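Local coordinates for protein WipB (Legionella pneumophila, PDB 5NNY) that acts as a translocated Ser/Thr phosphatase that targets the host lysosomal nutrient-sensing machinery, this chain being its phosphatase domain, at residues K89-G95 and A120-L125; S208-L214 and I302-G307; L220-V226 and A242-F247; G271-T277 and R288-D292. One frame throughout, in Å; residues are numbered along the deposited sequence. Where two conformers were deposited one is given.

Contact 1 (K89-G95 and A120-L125); sequences KLIRLIG and ADFEIL
Arg92 and Glu123 run alongside each other on one face of the sheet and form a salt bridge. In one of the two deposited conformers of Glu123, the one that makes this bridge, CG is wedged between the backbone N and the carbonyl carbon (chi1 56°), and the chain runs on extended beside the arginine. OE1 of that conformer reaches Arg92 NE at 2.7 Å, but carboxylate and guanidinium stand nearly at right angles (82°), and the NE hydrogen bond is bent and weak. A water links Arg92 NH2, weakly, to Glu123 OE2. Asp5 pairs with Arg92 NH1 and Lys191 with Glu123 OE2, while Ser194 OG hydrogen-bonds OE1. Within its own strand, Leu90 lays CD2 over the centre of the guanidinium, 3.2 Å above the plane, while its CD1 sits 3.4 Å from Asp121 OD2.

The other face is apolar. Ile91 CB meets Phe122 CB at 4.0 Å, and the phenyl ring leads away toward helix 105-117; further along, Leu93 CD2 approaches Ile124 CG1. Behind these side chains the backbones bond in parallel register, with Leu93 N to Glu123 O almost straight at 2.8 Å and Leu125 N to Leu93 O at 2.9 Å. Strands 90-93 and 121-125, joined through helix 105-117, make a beta-alpha-beta unit in the central sheet of this calcineurin-like phosphoesterase fold.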
loop_
_atom_site.group_PDB
_atom_site.type_symbol
_atom_site.label_atom_id
_atom_site.label_comp_id
_atom_site.label_asym_id
_atom_site.label_seq_id
_atom_site.Cartn_x
_atom_site.Cartn_y
_atom_site.Cartn_z
ATOM N N LYS A 89 4.126 -11.121 15.422
ATOM C CA LYS A 89 4.585 -9.754 15.229
ATOM C C LYS A 89 3.723 -9.057 14.180
ATOM O O LYS A 89 3.614 -9.528 13.045
ATOM C CB LYS A 89 6.044 -9.764 14.772
ATOM C CG LYS A 89 7.063 -9.309 15.779
ATOM C CD LYS A 89 8.219 -8.615 15.075
ATOM C CE LYS A 89 9.516 -8.761 15.852
ATOM N NZ LYS A 89 10.512 -7.692 15.518
ATOM N N LEU A 90 3.125 -7.926 14.548
ATOM C CA LEU A 90 2.354 -7.143 13.586
ATOM C C LEU A 90 3.269 -6.265 12.737
ATOM O O LEU A 90 4.156 -5.583 13.259
ATOM C CB LEU A 90 1.312 -6.275 14.287
ATOM C CG LEU A 90 0.538 -5.338 13.338
ATOM C CD1 LEU A 90 -0.314 -6.129 12.365
ATOM C CD2 LEU A 90 -0.323 -4.368 14.101
ATOM N N ILE A 91 3.031 -6.280 11.424
ATOM C CA ILE A 91 3.773 -5.489 10.445
ATOM C C ILE A 91 2.828 -4.427 9.908
ATOM O O ILE A 91 1.790 -4.762 9.328
ATOM C CB ILE A 91 4.284 -6.362 9.286
ATOM C CG1 ILE A 91 4.951 -7.632 9.820
ATOM C CG2 ILE A 91 5.224 -5.574 8.411
ATOM C CD1 ILE A 91 4.814 -8.823 8.879
ATOM N N ARG A 92 3.173 -3.156 10.088
ATOM C CA ARG A 92 2.404 -2.052 9.522
ATOM C C ARG A 92 3.206 -1.419 8.397
ATOM O O ARG A 92 4.330 -0.956 8.619
ATOM C CB ARG A 92 2.068 -0.985 10.567
ATOM C CG ARG A 92 1.054 -1.382 11.602
ATOM C CD ARG A 92 0.631 -0.165 12.452
ATOM N NE ARG A 92 -0.415 -0.530 13.413
ATOM C CZ ARG A 92 -0.170 -1.054 14.602
ATOM N NH1 ARG A 92 1.084 -1.260 14.961
ATOM N NH2 ARG A 92 -1.167 -1.380 15.421
ATOM N N LEU A 93 2.624 -1.387 7.200
ATOM C CA LEU A 93 3.210 -0.676 6.071
ATOM C C LEU A 93 2.579 0.713 5.967
ATOM O O LEU A 93 1.390 0.842 5.661
ATOM C CB LEU A 93 3.004 -1.469 4.780
ATOM C CG LEU A 93 3.906 -2.687 4.498
ATOM C CD1 LEU A 93 3.836 -3.772 5.573
ATOM C CD2 LEU A 93 3.595 -3.297 3.105
ATOM N N ILE A 94 3.380 1.754 6.205
ATOM C CA ILE A 94 2.863 3.118 6.131
ATOM C C ILE A 94 2.532 3.505 4.687
ATOM O O ILE A 94 1.827 4.497 4.450
ATOM C CB ILE A 94 3.871 4.076 6.811
ATOM C CG1 ILE A 94 3.150 5.155 7.606
ATOM C CG2 ILE A 94 4.835 4.683 5.810
ATOM C CD1 ILE A 94 2.787 4.727 9.012
ATOM N N GLY A 95 3.002 2.732 3.711
ATOM C CA GLY A 95 2.460 2.813 2.376
ATOM C C GLY A 95 3.548 2.832 1.318
ATOM O O GLY A 95 4.703 2.469 1.557
ATOM N N ALA A 120 1.327 -14.518 8.346
ATOM C CA ALA A 120 1.882 -13.328 8.971
ATOM C C ALA A 120 0.788 -12.283 9.179
ATOM O O ALA A 120 -0.225 -12.257 8.478
ATOM C CB ALA A 120 3.026 -12.748 8.133
ATOM N N ASP A 121 0.977 -11.456 10.193
ATOM C CA ASP A 121 0.030 -10.407 10.536
ATOM C C ASP A 121 0.543 -9.090 9.966
ATOM O O ASP A 121 1.614 -8.628 10.362
ATOM C CB ASP A 121 -0.135 -10.325 12.054
ATOM C CG ASP A 121 -1.295 -9.439 12.469
ATOM O OD1 ASP A 121 -2.144 -9.112 11.613
ATOM O OD2 ASP A 121 -1.351 -9.068 13.663
ATOM N N PHE A 122 -0.199 -8.499 9.022
ATOM C CA PHE A 122 0.267 -7.276 8.383
ATOM C C PHE A 122 -0.899 -6.369 8.023
ATOM O O PHE A 122 -2.027 -6.815 7.828
ATOM C CB PHE A 122 1.141 -7.560 7.137
ATOM C CG PHE A 122 0.413 -8.172 5.955
ATOM C CD1 PHE A 122 0.191 -9.540 5.887
ATOM C CD2 PHE A 122 0.023 -7.382 4.879
ATOM C CE1 PHE A 122 -0.448 -10.103 4.790
ATOM C CE2 PHE A 122 -0.619 -7.922 3.778
ATOM C CZ PHE A 122 -0.853 -9.294 3.728
ATOM N N GLU A 123 -0.637 -5.071 7.983
ATOM C CA GLU A 123 -1.647 -4.137 7.507
ATOM C C GLU A 123 -0.972 -3.071 6.669
ATOM O O GLU A 123 0.194 -2.730 6.883
ATOM C CB GLU A 123 -2.440 -3.481 8.641
ATOM C CG GLU A 123 -1.581 -2.763 9.639
ATOM C CD GLU A 123 -2.371 -2.288 10.838
ATOM O OE1 GLU A 123 -2.074 -1.183 11.324
ATOM O OE2 GLU A 123 -3.292 -3.014 11.282
ATOM N N ILE A 124 -1.742 -2.552 5.717
ATOM C CA ILE A 124 -1.287 -1.629 4.685
ATOM C C ILE A 124 -2.129 -0.368 4.780
ATOM O O ILE A 124 -3.353 -0.423 4.651
ATOM C CB ILE A 124 -1.407 -2.248 3.282
ATOM C CG1 ILE A 124 -0.613 -3.547 3.236
ATOM C CG2 ILE A 124 -0.878 -1.291 2.223
ATOM C CD1 ILE A 124 -0.849 -4.378 1.969
ATOM N N LEU A 125 -1.473 0.761 5.012
ATOM C CA LEU A 125 -2.173 2.028 5.169
ATOM C C LEU A 125 -2.398 2.635 3.798
ATOM O O LEU A 125 -1.471 2.698 2.983
ATOM C CB LEU A 125 -1.383 2.980 6.065
ATOM C CG LEU A 125 -1.512 2.589 7.537
ATOM C CD1 LEU A 125 -0.441 3.243 8.371
ATOM C CD2 LEU A 125 -2.900 2.945 8.054
HETATM O O HOH W 1 3.691 -11.611 11.523
HETATM O O HOH W 2 -3.614 -2.770 14.220
#

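Contact 2 (S208-L214 and I302-G307)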
loop_
_atom_site.group_PDB
_atom_site.type_symbol
_atom_site.label_atom_id
_atom_site.label_comp_id
_atom_site.label_asym_id
_atom_site.label_seq_id
_atom_site.Cartn_x
_atom_site.Cartn_y
_atom_site.Cartn_z
ATOM N N SER A 208 -1.089 6.520 9.976
ATOM C CA SER A 208 -1.677 6.894 8.702
ATOM C C SER A 208 -0.521 7.077 7.740
ATOM O O SER A 208 0.628 7.204 8.157
ATOM C CB SER A 208 -2.519 8.170 8.808
ATOM O OG SER A 208 -1.725 9.271 9.236
ATOM N N HIS A 209 -0.832 7.045 6.441
ATOM C CA HIS A 209 0.223 7.261 5.460
ATOM C C HIS A 209 0.783 8.684 5.537
ATOM O O HIS A 209 2.001 8.890 5.419
ATOM C CB HIS A 209 -0.303 6.967 4.049
ATOM C CG HIS A 209 0.617 7.446 2.974
ATOM N ND1 HIS A 209 1.847 6.868 2.737
ATOM C CD2 HIS A 209 0.506 8.466 2.098
ATOM C CE1 HIS A 209 2.444 7.498 1.741
ATOM N NE2 HIS A 209 1.651 8.470 1.335
ATOM N N ALA A 210 -0.081 9.676 5.747
ATOM C CA ALA A 210 0.286 11.086 5.714
ATOM C C ALA A 210 -0.217 11.775 6.975
ATOM O O ALA A 210 -0.974 11.199 7.756
ATOM C CB ALA A 210 -0.292 11.787 4.470
ATOM N N GLY A 211 0.181 13.033 7.153
ATOM C CA GLY A 211 -0.152 13.745 8.383
ATOM C C GLY A 211 -1.627 14.117 8.454
ATOM O O GLY A 211 -2.151 14.818 7.576
ATOM N N ILE A 212 -2.300 13.679 9.516
ATOM C CA ILE A 212 -3.701 13.981 9.761
ATOM C C ILE A 212 -3.866 14.396 11.216
ATOM O O ILE A 212 -2.918 14.374 12.008
ATOM C CB ILE A 212 -4.612 12.783 9.467
ATOM C CG1 ILE A 212 -4.218 11.628 10.401
ATOM C CG2 ILE A 212 -4.509 12.381 7.977
ATOM C CD1 ILE A 212 -5.248 10.514 10.488
ATOM N N GLY A 213 -5.101 14.737 11.570
ATOM C CA GLY A 213 -5.431 15.034 12.948
ATOM C C GLY A 213 -6.728 14.357 13.318
ATOM O O GLY A 213 -7.289 13.609 12.508
ATOM N N LEU A 214 -7.219 14.617 14.535
ATOM C CA LEU A 214 -8.549 14.144 14.917
ATOM C C LEU A 214 -9.639 14.671 13.990
ATOM O O LEU A 214 -10.689 14.032 13.848
ATOM C CB LEU A 214 -8.855 14.547 16.364
ATOM C CG LEU A 214 -7.950 13.978 17.452
ATOM C CD1 LEU A 214 -8.281 14.619 18.816
ATOM C CD2 LEU A 214 -8.100 12.472 17.534
ATOM N N ILE A 302 -2.562 11.138 22.725
ATOM C CA ILE A 302 -2.472 10.598 21.370
ATOM C C ILE A 302 -1.132 11.005 20.774
ATOM O O ILE A 302 -0.658 12.129 20.985
ATOM C CB ILE A 302 -3.657 11.067 20.492
ATOM C CG1 ILE A 302 -3.573 10.495 19.064
ATOM C CG2 ILE A 302 -3.739 12.573 20.443
ATOM C CD1 ILE A 302 -4.894 10.507 18.361
ATOM N N THR A 303 -0.501 10.075 20.057
ATOM C CA THR A 303 0.621 10.402 19.188
ATOM C C THR A 303 0.239 9.985 17.775
ATOM O O THR A 303 -0.392 8.947 17.586
ATOM C CB THR A 303 1.911 9.692 19.630
ATOM O OG1 THR A 303 1.684 8.283 19.663
ATOM C CG2 THR A 303 2.334 10.127 21.025
ATOM N N PHE A 304 0.568 10.821 16.798
ATOM C CA PHE A 304 0.348 10.498 15.395
ATOM C C PHE A 304 1.669 10.062 14.773
ATOM O O PHE A 304 2.701 10.699 14.997
ATOM C CB PHE A 304 -0.230 11.695 14.634
ATOM C CG PHE A 304 -1.626 12.056 15.038
ATOM C CD1 PHE A 304 -2.716 11.457 14.434
ATOM C CD2 PHE A 304 -1.848 12.994 16.039
ATOM C CE1 PHE A 304 -4.004 11.795 14.803
ATOM C CE2 PHE A 304 -3.128 13.330 16.416
ATOM C CZ PHE A 304 -4.208 12.754 15.794
ATOM N N ILE A 305 1.626 8.981 13.993
ATOM C CA ILE A 305 2.785 8.415 13.309
ATOM C C ILE A 305 2.434 8.274 11.839
ATOM O O ILE A 305 1.466 7.593 11.494
ATOM C CB ILE A 305 3.175 7.039 13.881
ATOM C CG1 ILE A 305 3.671 7.160 15.326
ATOM C CG2 ILE A 305 4.192 6.352 12.969
ATOM C CD1 ILE A 305 3.973 5.818 15.970
ATOM N N HIS A 306 3.228 8.889 10.972
ATOM C CA HIS A 306 2.913 8.859 9.550
ATOM C C HIS A 306 4.204 9.036 8.766
ATOM O O HIS A 306 5.253 9.363 9.325
ATOM C CB HIS A 306 1.895 9.948 9.205
ATOM C CG HIS A 306 2.275 11.295 9.732
ATOM N ND1 HIS A 306 3.196 12.103 9.104
ATOM C CD2 HIS A 306 1.894 11.958 10.849
ATOM C CE1 HIS A 306 3.351 13.215 9.800
ATOM N NE2 HIS A 306 2.560 13.159 10.853
ATOM N N GLY A 307 4.106 8.812 7.449
ATOM C CA GLY A 307 5.225 9.070 6.573
ATOM C C GLY A 307 5.295 10.530 6.157
ATOM O O GLY A 307 4.458 11.362 6.511
HETATM O O HOH W 3 -1.002 9.606 11.740
HETATM O O HOH W 4 2.681 14.184 5.768
#
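Beside the loop that follows strand 203-208, residues 302-307 make two backbone bonds: Ser208 N to Ile305 O at 3.2 Å, and Gly307 N to His209 O at 2.9 Å. Gly211 sets its CA over the face of the His306 imidazole, 3.6 Å from the ring centroid and only 4° off the normal, a CH-pi contact. The in-plane bond from His306 ND1 to Gly307 O, 3.0 Å and almost straight, helps fix the ring's rotation. Ser208 OG, held between its backbone N and carbonyl carbon (chi1 61°), bonds to Ala210 O and accepts from a water.

Phe304 is sandwiched: Ile212 O lies over one face, 3.8 Å above the plane and toward the rim, and Ile302 CG1 lies over the opposite face. Leu214 and Ile302 pass one another head to tail, Leu214 CD2 meeting Ile302 CD1 at 3.9 Å.

Leu214 opens helix 214-224, and both it and Ile302 touch Leu236 of helix 233-253. On the sheet side Ser208 and Ile212 rest against Ile193 of strand 190-198, while strand 301-306 forms the edge of the sheet beside strand 203-208.

Contact 3 (L220-V226 and A242-F247)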
loop_
_atom_site.group_PDB
_atom_site.type_symbol
_atom_site.label_atom_id
_atom_site.label_comp_id
_atom_site.label_asym_id
_atom_site.label_seq_id
_atom_site.Cartn_x
_atom_site.Cartn_y
_atom_site.Cartn_z
ATOM N N LEU A 220 -13.900 11.286 8.472
ATOM C CA LEU A 220 -14.039 9.929 7.954
ATOM C C LEU A 220 -15.253 9.237 8.560
ATOM O O LEU A 220 -16.022 8.578 7.857
ATOM C CB LEU A 220 -12.762 9.119 8.226
ATOM C CG LEU A 220 -11.503 9.536 7.445
ATOM C CD1 LEU A 220 -10.229 8.999 8.065
ATOM C CD2 LEU A 220 -11.611 9.041 5.986
ATOM N N ALA A 221 -15.439 9.367 9.872
ATOM C CA ALA A 221 -16.629 8.781 10.482
ATOM C C ALA A 221 -17.899 9.317 9.827
ATOM O O ALA A 221 -18.831 8.555 9.545
ATOM C CB ALA A 221 -16.636 9.051 11.984
ATOM N N ARG A 222 -17.938 10.625 9.551
ATOM C CA ARG A 222 -19.081 11.215 8.858
ATOM C C ARG A 222 -19.230 10.660 7.443
ATOM O O ARG A 222 -20.336 10.314 7.017
ATOM C CB ARG A 222 -18.942 12.738 8.820
ATOM C CG ARG A 222 -20.040 13.419 8.019
ATOM C CD ARG A 222 -19.962 14.941 8.071
ATOM N NE ARG A 222 -20.675 15.496 9.217
ATOM C CZ ARG A 222 -20.115 16.262 10.143
ATOM N NH1 ARG A 222 -20.845 16.724 11.149
ATOM N NH2 ARG A 222 -18.827 16.575 10.056
ATOM N N LYS A 223 -18.124 10.575 6.700
ATOM C CA LYS A 223 -18.169 10.063 5.328
ATOM C C LYS A 223 -18.719 8.641 5.275
ATOM O O LYS A 223 -19.518 8.313 4.392
ATOM C CB LYS A 223 -16.773 10.124 4.711
ATOM C CG LYS A 223 -16.627 9.442 3.351
ATOM C CD LYS A 223 -16.918 10.397 2.234
ATOM C CE LYS A 223 -16.384 9.896 0.897
ATOM N NZ LYS A 223 -16.755 10.860 -0.176
ATOM N N PHE A 224 -18.317 7.790 6.218
ATOM C CA PHE A 224 -18.745 6.395 6.257
ATOM C C PHE A 224 -19.990 6.162 7.103
ATOM O O PHE A 224 -20.425 5.010 7.231
ATOM C CB PHE A 224 -17.601 5.521 6.752
ATOM C CG PHE A 224 -16.502 5.382 5.752
ATOM C CD1 PHE A 224 -16.692 4.617 4.612
ATOM C CD2 PHE A 224 -15.296 6.037 5.928
ATOM C CE1 PHE A 224 -15.685 4.490 3.665
ATOM C CE2 PHE A 224 -14.283 5.927 4.984
ATOM C CZ PHE A 224 -14.478 5.142 3.852
ATOM N N LYS A 225 -20.573 7.227 7.664
ATOM C CA LYS A 225 -21.862 7.169 8.364
ATOM C C LYS A 225 -21.784 6.279 9.604
ATOM O O LYS A 225 -22.623 5.405 9.826
ATOM C CB LYS A 225 -22.986 6.707 7.421
ATOM C CG LYS A 225 -23.189 7.618 6.209
ATOM C CD LYS A 225 -24.290 7.115 5.267
ATOM C CE LYS A 225 -25.681 7.314 5.860
ATOM N NZ LYS A 225 -26.750 6.882 4.916
ATOM N N VAL A 226 -20.757 6.501 10.414
ATOM C CA VAL A 226 -20.592 5.786 11.672
ATOM C C VAL A 226 -20.433 6.832 12.767
ATOM O O VAL A 226 -19.998 7.963 12.503
ATOM C CB VAL A 226 -19.392 4.810 11.630
ATOM C CG1 VAL A 226 -19.663 3.675 10.660
ATOM C CG2 VAL A 226 -18.110 5.550 11.264
ATOM N N ALA A 242 -14.754 1.165 13.408
ATOM C CA ALA A 242 -15.976 1.343 12.632
ATOM C C ALA A 242 -15.677 1.936 11.262
ATOM O O ALA A 242 -16.260 1.517 10.251
ATOM C CB ALA A 242 -16.960 2.232 13.397
ATOM N N ILE A 243 -14.778 2.918 11.211
ATOM C CA ILE A 243 -14.375 3.489 9.933
ATOM C C ILE A 243 -13.765 2.416 9.038
ATOM O O ILE A 243 -14.108 2.311 7.860
ATOM C CB ILE A 243 -13.413 4.666 10.151
ATOM C CG1 ILE A 243 -14.179 5.845 10.743
ATOM C CG2 ILE A 243 -12.759 5.090 8.826
ATOM C CD1 ILE A 243 -13.303 6.829 11.504
ATOM N N ASN A 244 -12.869 1.590 9.589
ATOM C CA ASN A 244 -12.210 0.593 8.757
ATOM C C ASN A 244 -13.172 -0.513 8.346
ATOM O O ASN A 244 -12.998 -1.105 7.275
ATOM C CB ASN A 244 -10.984 0.017 9.474
ATOM C CG ASN A 244 -9.788 0.960 9.435
ATOM O OD1 ASN A 244 -9.540 1.635 8.431
ATOM N ND2 ASN A 244 -9.048 1.018 10.532
ATOM N N LYS A 245 -14.192 -0.798 9.164
ATOM C CA LYS A 245 -15.168 -1.816 8.777
ATOM C C LYS A 245 -15.974 -1.363 7.576
ATOM O O LYS A 245 -16.203 -2.142 6.646
ATOM C CB LYS A 245 -16.120 -2.139 9.926
ATOM C CG LYS A 245 -17.163 -3.207 9.581
ATOM C CD LYS A 245 -18.154 -3.429 10.728
ATOM C CE LYS A 245 -19.028 -4.659 10.509
ATOM N NZ LYS A 245 -20.053 -4.839 11.586
ATOM N N LYS A 246 -16.435 -0.114 7.592
ATOM C CA LYS A 246 -17.114 0.439 6.428
ATOM C C LYS A 246 -16.187 0.474 5.221
ATOM O O LYS A 246 -16.618 0.200 4.093
ATOM C CB LYS A 246 -17.642 1.844 6.744
ATOM C CG LYS A 246 -18.775 1.862 7.773
ATOM C CD LYS A 246 -19.977 1.105 7.218
ATOM C CE LYS A 246 -21.214 1.272 8.071
ATOM N NZ LYS A 246 -20.961 0.876 9.470
ATOM N N PHE A 247 -14.907 0.789 5.437
ATOM C CA PHE A 247 -13.966 0.825 4.321
ATOM C C PHE A 247 -13.803 -0.558 3.708
ATOM O O PHE A 247 -13.788 -0.709 2.476
ATOM C CB PHE A 247 -12.606 1.379 4.775
ATOM C CG PHE A 247 -11.575 1.406 3.672
ATOM C CD1 PHE A 247 -11.590 2.413 2.717
ATOM C CD2 PHE A 247 -10.611 0.425 3.582
ATOM C CE1 PHE A 247 -10.647 2.434 1.693
ATOM C CE2 PHE A 247 -9.674 0.441 2.560
ATOM C CZ PHE A 247 -9.696 1.449 1.625
#
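Leu220 starts the contact with its CB, which stands 4.0 Å from Ile243 CD1, while its side chain also touches Val280, Val281 and Thr284 of helix 280-286. One residue on, Ala221 meets the end of the same isoleucine: Ile243 CD1 lies 3.7 Å from the Ala221 backbone N and near its CB. Ile243 reaches here because CG1 points anti to its carbonyl carbon (chi1 -71°), leaving CG2 to serve the next turn.

That turn brings Phe224, whose side chain lies crosswise to Ile243. CD2 meets Ile243 CG2 at 4.0 Å, and Ile243 O lies over one ring face. Its other neighbours are aliphatic and aromatic: Lys246 runs past the other way, CB 3.6 Å from Phe224 CD1, and Phe247 lies alongside, with Phe224 CZ meeting the edge of its ring at CD1. Ile192 of strand 190-198 touches both phenylalanines, so both helices reach the sheet here.

Helices 214-224 and 233-253 cross here at 40°, their local axes 9.4 Å apart, and the first ends in a Schellman motif. Lys225 takes a positive phi, and Val226 N bonds back to Ala221 O at 2.9 Å. The reversal swings Val226 round to the second helix, where its CB meets Ala242 CB and CG2 rests on Ile243 CG1. Lys246, bent at chi2 and chi4, curls its chain past Val226 until NZ stands 3.3 Å from CG1.

Contact 4 (G271-T277 and R288-D292)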
loop_
_atom_site.group_PDB
_atom_site.type_symbol
_atom_site.label_atom_id
_atom_site.label_comp_id
_atom_site.label_asym_id
_atom_site.label_seq_id
_atom_site.Cartn_x
_atom_site.Cartn_y
_atom_site.Cartn_z
ATOM N N GLY A 271 -1.217 20.307 -3.485
ATOM C CA GLY A 271 -0.975 20.792 -2.147
ATOM C C GLY A 271 -2.092 21.604 -1.541
ATOM O O GLY A 271 -1.905 22.159 -0.449
ATOM N N GLU A 272 -3.250 21.669 -2.191
ATOM C CA GLU A 272 -4.347 22.533 -1.794
ATOM C C GLU A 272 -5.082 21.980 -0.585
ATOM O O GLU A 272 -4.896 20.832 -0.186
ATOM C CB GLU A 272 -5.340 22.700 -2.940
ATOM C CG GLU A 272 -4.715 23.301 -4.153
ATOM C CD GLU A 272 -5.692 23.489 -5.273
ATOM O OE1 GLU A 272 -6.915 23.492 -5.018
ATOM O OE2 GLU A 272 -5.216 23.621 -6.410
ATOM N N HIS A 273 -5.921 22.838 -0.003
ATOM C CA HIS A 273 -6.904 22.433 0.995
ATOM C C HIS A 273 -7.953 21.511 0.385
ATOM O O HIS A 273 -8.366 21.673 -0.765
ATOM C CB HIS A 273 -7.620 23.650 1.579
ATOM C CG HIS A 273 -6.708 24.651 2.210
ATOM N ND1 HIS A 273 -7.130 25.912 2.569
ATOM C CD2 HIS A 273 -5.399 24.579 2.549
ATOM C CE1 HIS A 273 -6.119 26.577 3.098
ATOM N NE2 HIS A 273 -5.058 25.792 3.095
ATOM N N LEU A 274 -8.417 20.553 1.187
ATOM C CA LEU A 274 -9.510 19.662 0.802
ATOM C C LEU A 274 -10.549 19.693 1.923
ATOM O O LEU A 274 -10.729 18.714 2.648
ATOM C CB LEU A 274 -8.997 18.248 0.542
ATOM C CG LEU A 274 -7.969 18.188 -0.586
ATOM C CD1 LEU A 274 -7.352 16.805 -0.666
ATOM C CD2 LEU A 274 -8.608 18.574 -1.928
ATOM N N ASN A 275 -11.237 20.835 2.051
ATOM C CA ASN A 275 -12.059 21.097 3.231
ATOM C C ASN A 275 -13.478 20.546 3.140
ATOM O O ASN A 275 -14.149 20.460 4.174
ATOM C CB ASN A 275 -12.126 22.608 3.498
ATOM C CG ASN A 275 -10.849 23.146 4.110
ATOM O OD1 ASN A 275 -10.214 22.486 4.919
ATOM N ND2 ASN A 275 -10.465 24.348 3.719
ATOM N N SER A 276 -13.944 20.185 1.945
ATOM C CA SER A 276 -15.306 19.692 1.780
ATOM C C SER A 276 -15.428 18.272 2.316
ATOM O O SER A 276 -14.504 17.465 2.192
ATOM C CB SER A 276 -15.711 19.745 0.304
ATOM O OG SER A 276 -17.110 19.602 0.150
ATOM N N THR A 277 -16.589 17.964 2.901
ATOM C CA THR A 277 -16.765 16.689 3.599
ATOM C C THR A 277 -16.520 15.500 2.674
ATOM O O THR A 277 -15.928 14.490 3.079
ATOM C CB THR A 277 -18.169 16.625 4.196
ATOM O OG1 THR A 277 -18.324 17.700 5.126
ATOM C CG2 THR A 277 -18.387 15.320 4.917
ATOM N N ARG A 288 -3.691 16.661 3.626
ATOM C CA ARG A 288 -4.030 18.059 3.373
ATOM C C ARG A 288 -5.041 18.584 4.383
ATOM O O ARG A 288 -5.721 17.819 5.070
ATOM C CB ARG A 288 -4.606 18.241 1.963
ATOM C CG ARG A 288 -3.728 17.693 0.861
ATOM C CD ARG A 288 -2.327 18.295 0.948
ATOM N NE ARG A 288 -1.516 17.858 -0.186
ATOM C CZ ARG A 288 -0.191 17.870 -0.211
ATOM N NH1 ARG A 288 0.488 18.301 0.843
ATOM N NH2 ARG A 288 0.457 17.449 -1.291
ATOM N N GLU A 289 -5.179 19.909 4.411
ATOM C CA GLU A 289 -6.037 20.559 5.390
ATOM C C GLU A 289 -7.483 20.108 5.259
ATOM O O GLU A 289 -8.062 20.121 4.173
ATOM C CB GLU A 289 -5.952 22.085 5.251
ATOM C CG GLU A 289 -6.859 22.827 6.245
ATOM C CD GLU A 289 -6.432 24.281 6.510
ATOM O OE1 GLU A 289 -6.838 24.833 7.553
ATOM O OE2 GLU A 289 -5.689 24.868 5.695
ATOM N N TYR A 290 -8.074 19.719 6.387
ATOM C CA TYR A 290 -9.480 19.343 6.452
ATOM C C TYR A 290 -10.084 20.107 7.634
ATOM O O TYR A 290 -10.310 19.561 8.714
ATOM C CB TYR A 290 -9.654 17.807 6.583
ATOM C CG TYR A 290 -11.099 17.381 6.582
ATOM C CD1 TYR A 290 -11.824 17.357 5.400
ATOM C CD2 TYR A 290 -11.756 17.055 7.763
ATOM C CE1 TYR A 290 -13.150 17.006 5.391
ATOM C CE2 TYR A 290 -13.081 16.702 7.759
ATOM C CZ TYR A 290 -13.770 16.671 6.571
ATOM O OH TYR A 290 -15.092 16.310 6.569
ATOM N N GLY A 291 -10.328 21.402 7.428
ATOM C CA GLY A 291 -10.629 22.247 8.561
ATOM C C GLY A 291 -9.417 22.407 9.459
ATOM O O GLY A 291 -8.281 22.083 9.098
ATOM N N ASP A 292 -9.673 22.932 10.660
ATOM C CA ASP A 292 -8.596 23.180 11.610
ATOM C C ASP A 292 -7.960 21.868 12.064
ATOM O O ASP A 292 -8.653 20.939 12.491
ATOM C CB ASP A 292 -9.118 23.959 12.817
ATOM C CG ASP A 292 -9.445 25.405 12.491
ATOM O OD1 ASP A 292 -8.878 25.954 11.528
ATOM O OD2 ASP A 292 -10.281 25.994 13.215
HETATM O O HOH W 5 -3.569 21.530 2.392
#
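Leu274 and Glu289 join two loops that flank helix 280-286 in the phosphatase domain, the first of which opens at Gly271 with the Schellman motif that ends helix 262-270. Leu274 N donates to Glu289 O at 3.0 Å. Two residues further along, Gly291 N gives a nearly straight bond (178°) to Asn275 OD1 at 2.7 Å. The asparagine thus acts as an acceptor for the backbone, its first torsion (chi1 -76°, CG anti to the carbonyl carbon) turning OD1 to the second loop. At the other end a water takes the Glu289 N-H at 3.0 Å and passes a weak bond to Glu272 O.

Glu289 carries its carboxylate over the face of the His273 imidazole, planes 69° apart. OE2 comes within 2.8 Å of NE2, yet from above the ring, a direction that makes no hydrogen bond.

Several remaining groups are satisfied from outside. Tyr290 O accepts from Asn215 ND2 and Arg288 O from His216 NE2, while Arg288 NE donates to Gly268 O; Ser276 N bonds to Glu279 OE2 and, in one conformer, its OG to Asp278.

The Tyr290 ring turns its edge to the first loop, CD1 lying 3.3 Å from Leu274 O and CE1 3.5 Å from Ser276 O. The guanidinium of Arg288 lies across the glycine backbone, with Gly271 CA 3.4 Å above its plane and toward the rim.

In the fold
Contact 1 sits nearest the middle of the chain, about 9 Å from its centre, and closes before the other three open. It shares the six-stranded mixed sheet with contact 2, their centres about 15 Å apart; the two touch through Ile94 O and His209 ND1, probably hydrogen-bonded, joining the end of segment 89-95 to the loop 208-214. Contacts 3 and 4 are both nested in the long, largely helical excursion that contact 2 closes. They follow one another there, centres about 18 Å apart, and meet where Arg222 packs on Thr277. The sheet of the phosphoesterase domain is thus accompanied by helices and loops that reach the surface at contact 4.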